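2,3-dihydroxybenzoate-AMP ligase (Bacillus subtilis, PDB 1MDB) belongs to the ANL superfamily of AMP-binding enzymes and holds adenosine monophosphate and 2,3-dihydroxybenzoic acid in this crystal structure. Local coordinates at residues D130-R142 with N153-P165. Sequence-based numbering, arbitrary orientation.
Sequences DAYSGFDYRSLAR and NIIVAGEAEEFLP
A salt-bridge network centred on R138 and R142 joins the first turns of helix 137-147 to the loop 158-163, next to the parallel pairing of strands 125-132 and 154-157 in the N-terminal AMP-binding region. R142 grips E162 side-on with two nitrogens. Its NE lies 2.9 Å from E162 OE2 and its NH2 2.9 Å from E162 OE1, and both oxygens use syn lone pairs; the guanidinium and carboxylate planes differ by 30°. The same NH2 also meets E161 OE1 at 2.6 Å, on the anti lone pair and in the guanidinium plane, so one nitrogen serves two carboxylates. R138 meets E161 differently: E161 OE2 sits over a face of the guanidinium, 3.1 Å from R138 NH1, where charge attraction acts without a directed N-H. The R138 chain bends at chi2 (115°), and its NE and NH2 give weak hydrogen bonds to E159 O, while NH1 pairs with D136 OD2 from its own segment. A water bridges D136 OD2, R142 NH1 and E161 OE1. On the apolar side of the contact, A141 CB packs 3.8 Å from I154 CG2 and also touches the F163 ring, whose edge receives R142 CG; I154 CG2 lies over one face of that ring and E162 CG over the other. At the strand ends, D130 N donates to A157 O. E159 N donates to D130 OD2 at 3.0 Å. The two arginines probably offset most of the negative charge of D136, E161 and E162, formally leaving one in excess, and R142 NH2, bonded to both E161 and E162, probably restricts how either carboxylate can turn relative to the helix.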
loop_
_atom_site.group_PDB
_atom_site.type_symbol
_atom_site.label_atom_id
_atom_site.label_comp_id
_atom_site.label_asym_id
_atom_site.label_seq_id
_atom_site.Cartn_x
_atom_site.Cartn_y
_atom_site.Cartn_z
ATOM N N ASP A 130 -5.104 9.124 20.355
ATOM C CA ASP A 130 -5.471 10.435 20.880
ATOM C C ASP A 130 -4.895 11.514 19.970
ATOM O O ASP A 130 -5.593 12.426 19.533
ATOM C CB ASP A 130 -4.949 10.637 22.313
ATOM C CG ASP A 130 -3.553 10.077 22.524
ATOM O OD1 ASP A 130 -2.793 9.944 21.543
ATOM O OD2 ASP A 130 -3.208 9.777 23.687
ATOM N N ALA A 131 -3.608 11.399 19.681
ATOM C CA ALA A 131 -2.934 12.363 18.823
ATOM C C ALA A 131 -1.727 11.701 18.182
ATOM O O ALA A 131 -1.090 10.836 18.773
ATOM C CB ALA A 131 -2.503 13.584 19.629
ATOM N N TYR A 132 -1.418 12.107 16.961
ATOM C CA TYR A 132 -0.284 11.541 16.255
ATOM C C TYR A 132 0.305 12.542 15.276
ATOM O O TYR A 132 -0.418 13.276 14.594
ATOM C CB TYR A 132 -0.705 10.274 15.503
ATOM C CG TYR A 132 0.325 9.795 14.518
ATOM C CD1 TYR A 132 1.570 9.334 14.950
ATOM C CD2 TYR A 132 0.079 9.842 13.144
ATOM C CE1 TYR A 132 2.545 8.934 14.042
ATOM C CE2 TYR A 132 1.051 9.443 12.222
ATOM C CZ TYR A 132 2.282 8.993 12.681
ATOM O OH TYR A 132 3.250 8.608 11.783
ATOM N N SER A 133 1.628 12.581 15.233
ATOM C CA SER A 133 2.324 13.462 14.318
ATOM C C SER A 133 1.755 14.864 14.354
ATOM O O SER A 133 1.512 15.470 13.308
ATOM C CB SER A 133 2.221 12.892 12.901
ATOM O OG SER A 133 3.089 13.565 12.009
ATOM N N GLY A 134 1.525 15.377 15.557
ATOM C CA GLY A 134 1.000 16.724 15.692
ATOM C C GLY A 134 -0.479 16.936 15.413
ATOM O O GLY A 134 -0.954 18.074 15.457
ATOM N N PHE A 135 -1.215 15.866 15.127
ATOM C CA PHE A 135 -2.648 15.999 14.866
ATOM C C PHE A 135 -3.483 15.331 15.957
ATOM O O PHE A 135 -3.244 14.180 16.323
ATOM C CB PHE A 135 -3.010 15.393 13.510
ATOM C CG PHE A 135 -4.447 15.599 13.121
ATOM C CD1 PHE A 135 -4.903 16.854 12.730
ATOM C CD2 PHE A 135 -5.355 14.542 13.172
ATOM C CE1 PHE A 135 -6.245 17.053 12.396
ATOM C CE2 PHE A 135 -6.691 14.727 12.844
ATOM C CZ PHE A 135 -7.140 15.981 12.455
ATOM N N ASP A 136 -4.458 16.066 16.479
ATOM C CA ASP A 136 -5.342 15.560 17.526
ATOM C C ASP A 136 -6.547 14.914 16.833
ATOM O O ASP A 136 -7.400 15.609 16.274
ATOM C CB ASP A 136 -5.804 16.711 18.424
ATOM C CG ASP A 136 -6.660 16.236 19.582
ATOM O OD1 ASP A 136 -7.590 15.432 19.336
ATOM O OD2 ASP A 136 -6.412 16.670 20.728
ATOM N N TYR A 137 -6.616 13.587 16.867
ATOM C CA TYR A 137 -7.703 12.887 16.198
ATOM C C TYR A 137 -9.062 12.949 16.881
ATOM O O TYR A 137 -10.074 12.591 16.270
ATOM C CB TYR A 137 -7.301 11.431 15.915
ATOM C CG TYR A 137 -6.200 11.301 14.868
ATOM C CD1 TYR A 137 -4.869 11.612 15.177
ATOM C CD2 TYR A 137 -6.495 10.905 13.563
ATOM C CE1 TYR A 137 -3.861 11.537 14.207
ATOM C CE2 TYR A 137 -5.503 10.828 12.588
ATOM C CZ TYR A 137 -4.187 11.147 12.917
ATOM O OH TYR A 137 -3.206 11.096 11.954
ATOM N N ARG A 138 -9.109 13.400 18.134
ATOM C CA ARG A 138 -10.403 13.515 18.802
ATOM C C ARG A 138 -11.168 14.675 18.186
ATOM O O ARG A 138 -12.396 14.664 18.146
ATOM C CB ARG A 138 -10.257 13.779 20.296
ATOM C CG ARG A 138 -9.259 12.920 21.007
ATOM C CD ARG A 138 -8.175 13.843 21.487
ATOM N NE ARG A 138 -7.298 13.223 22.456
ATOM C CZ ARG A 138 -6.403 13.897 23.160
ATOM N NH1 ARG A 138 -6.274 15.210 22.988
ATOM N NH2 ARG A 138 -5.665 13.261 24.056
ATOM N N SER A 139 -10.445 15.688 17.719
ATOM C CA SER A 139 -11.098 16.832 17.103
ATOM C C SER A 139 -11.671 16.345 15.778
ATOM O O SER A 139 -12.727 16.799 15.344
ATOM C CB SER A 139 -10.104 17.990 16.886
ATOM O OG SER A 139 -9.090 17.630 15.963
ATOM N N LEU A 140 -10.976 15.411 15.135
ATOM C CA LEU A 140 -11.473 14.845 13.885
ATOM C C LEU A 140 -12.730 14.036 14.255
ATOM O O LEU A 140 -13.750 14.109 13.573
ATOM C CB LEU A 140 -10.417 13.928 13.248
ATOM C CG LEU A 140 -10.870 13.077 12.050
ATOM C CD1 LEU A 140 -11.499 13.973 10.994
ATOM C CD2 LEU A 140 -9.677 12.291 11.467
ATOM N N ALA A 141 -12.656 13.282 15.348
ATOM C CA ALA A 141 -13.809 12.492 15.795
ATOM C C ALA A 141 -15.008 13.417 16.014
ATOM O O ALA A 141 -16.131 13.106 15.610
ATOM C CB ALA A 141 -13.476 11.750 17.099
ATOM N N ARG A 142 -14.762 14.560 16.652
ATOM C CA ARG A 142 -15.832 15.508 16.917
ATOM C C ARG A 142 -16.437 15.990 15.620
ATOM O O ARG A 142 -17.653 16.147 15.517
ATOM C CB ARG A 142 -15.317 16.691 17.739
ATOM C CG ARG A 142 -14.850 16.277 19.124
ATOM C CD ARG A 142 -14.504 17.452 20.016
ATOM N NE ARG A 142 -13.936 16.963 21.264
ATOM C CZ ARG A 142 -12.635 16.832 21.492
ATOM N NH1 ARG A 142 -11.751 17.176 20.562
ATOM N NH2 ARG A 142 -12.218 16.309 22.631
ATOM N N ASN A 153 -19.789 5.008 19.124
ATOM C CA ASN A 153 -18.680 4.286 19.726
ATOM C C ASN A 153 -17.365 4.799 19.150
ATOM O O ASN A 153 -16.872 4.298 18.143
ATOM C CB ASN A 153 -18.829 2.781 19.494
ATOM C CG ASN A 153 -20.045 2.208 20.207
ATOM O OD1 ASN A 153 -20.329 2.573 21.349
ATOM N ND2 ASN A 153 -20.764 1.301 19.541
ATOM N N ILE A 154 -16.828 5.834 19.788
ATOM C CA ILE A 154 -15.568 6.444 19.380
ATOM C C ILE A 154 -14.551 5.932 20.370
ATOM O O ILE A 154 -14.595 6.285 21.544
ATOM C CB ILE A 154 -15.614 7.985 19.482
ATOM C CG1 ILE A 154 -16.717 8.540 18.583
ATOM C CG2 ILE A 154 -14.244 8.570 19.121
ATOM C CD1 ILE A 154 -16.547 8.221 17.139
ATOM N N ILE A 155 -13.644 5.087 19.899
ATOM C CA ILE A 155 -12.632 4.496 20.766
ATOM C C ILE A 155 -11.265 5.129 20.525
ATOM O O ILE A 155 -10.808 5.246 19.379
ATOM C CB ILE A 155 -12.566 2.980 20.536
ATOM C CG1 ILE A 155 -13.957 2.379 20.779
ATOM C CG2 ILE A 155 -11.509 2.360 21.436
ATOM C CD1 ILE A 155 -14.158 0.968 20.216
ATOM N N VAL A 156 -10.615 5.531 21.610
ATOM C CA VAL A 156 -9.327 6.198 21.526
ATOM C C VAL A 156 -8.206 5.472 22.237
ATOM O O VAL A 156 -8.309 5.161 23.429
ATOM C CB VAL A 156 -9.401 7.612 22.127
ATOM C CG1 VAL A 156 -8.069 8.322 21.960
ATOM C CG2 VAL A 156 -10.531 8.396 21.476
ATOM N N ALA A 157 -7.130 5.193 21.510
ATOM C CA ALA A 157 -5.991 4.552 22.135
ATOM C C ALA A 157 -5.195 5.730 22.669
ATOM O O ALA A 157 -4.540 6.444 21.911
ATOM C CB ALA A 157 -5.176 3.744 21.111
ATOM N N GLY A 158 -5.292 5.946 23.979
ATOM C CA GLY A 158 -4.609 7.056 24.622
ATOM C C GLY A 158 -5.621 7.849 25.433
ATOM O O GLY A 158 -6.620 7.289 25.890
ATOM N N GLU A 159 -5.378 9.146 25.609
ATOM C CA GLU A 159 -6.292 9.995 26.366
ATOM C C GLU A 159 -7.569 10.211 25.556
ATOM O O GLU A 159 -7.606 11.021 24.626
ATOM C CB GLU A 159 -5.629 11.339 26.678
ATOM C CG GLU A 159 -6.504 12.290 27.474
ATOM C CD GLU A 159 -6.981 11.684 28.785
ATOM O OE1 GLU A 159 -6.117 11.266 29.586
ATOM O OE2 GLU A 159 -8.215 11.626 29.010
ATOM N N ALA A 160 -8.615 9.486 25.933
ATOM C CA ALA A 160 -9.898 9.538 25.244
ATOM C C ALA A 160 -10.749 10.782 25.439
ATOM O O ALA A 160 -11.638 11.050 24.634
ATOM C CB ALA A 160 -10.719 8.301 25.618
ATOM N N GLU A 161 -10.492 11.544 26.495
ATOM C CA GLU A 161 -11.298 12.728 26.781
ATOM C C GLU A 161 -12.748 12.269 26.970
ATOM O O GLU A 161 -12.989 11.353 27.757
ATOM C CB GLU A 161 -11.158 13.770 25.656
ATOM C CG GLU A 161 -10.391 15.027 26.102
ATOM C CD GLU A 161 -9.516 15.658 25.016
ATOM O OE1 GLU A 161 -10.032 16.049 23.944
ATOM O OE2 GLU A 161 -8.295 15.773 25.246
ATOM N N GLU A 162 -13.707 12.865 26.266
ATOM C CA GLU A 162 -15.100 12.461 26.439
ATOM C C GLU A 162 -15.493 11.157 25.743
ATOM O O GLU A 162 -16.628 10.688 25.890
ATOM C CB GLU A 162 -16.055 13.558 25.963
ATOM C CG GLU A 162 -16.205 13.652 24.451
ATOM C CD GLU A 162 -15.300 14.702 23.842
ATOM O OE1 GLU A 162 -14.124 14.782 24.251
ATOM O OE2 GLU A 162 -15.766 15.435 22.951
ATOM N N PHE A 163 -14.568 10.574 24.987
ATOM C CA PHE A 163 -14.857 9.340 24.265
ATOM C C PHE A 163 -14.493 8.090 25.065
ATOM O O PHE A 163 -14.344 8.163 26.283
ATOM C CB PHE A 163 -14.148 9.373 22.907
ATOM C CG PHE A 163 -14.570 10.531 22.045
ATOM C CD1 PHE A 163 -13.673 11.543 21.719
ATOM C CD2 PHE A 163 -15.887 10.626 21.586
ATOM C CE1 PHE A 163 -14.082 12.634 20.949
ATOM C CE2 PHE A 163 -16.304 11.705 20.819
ATOM C CZ PHE A 163 -15.398 12.715 20.498
ATOM N N LEU A 164 -14.359 6.947 24.397
ATOM C CA LEU A 164 -14.045 5.705 25.101
ATOM C C LEU A 164 -12.578 5.279 25.051
ATOM O O LEU A 164 -12.011 5.093 23.975
ATOM C CB LEU A 164 -14.912 4.562 24.560
ATOM C CG LEU A 164 -16.432 4.763 24.570
ATOM C CD1 LEU A 164 -17.102 3.608 23.826
ATOM C CD2 LEU A 164 -16.945 4.846 26.006
ATOM N N PRO A 165 -11.948 5.115 26.226
ATOM C CA PRO A 165 -10.546 4.703 26.319
ATOM C C PRO A 165 -10.408 3.258 25.858
ATOM O O PRO A 165 -11.027 2.362 26.429
ATOM C CB PRO A 165 -10.238 4.840 27.813
ATOM C CG PRO A 165 -11.216 5.892 28.278
ATOM C CD PRO A 165 -12.467 5.479 27.559
HETATM O O HOH W 1 -9.153 17.066 21.562
#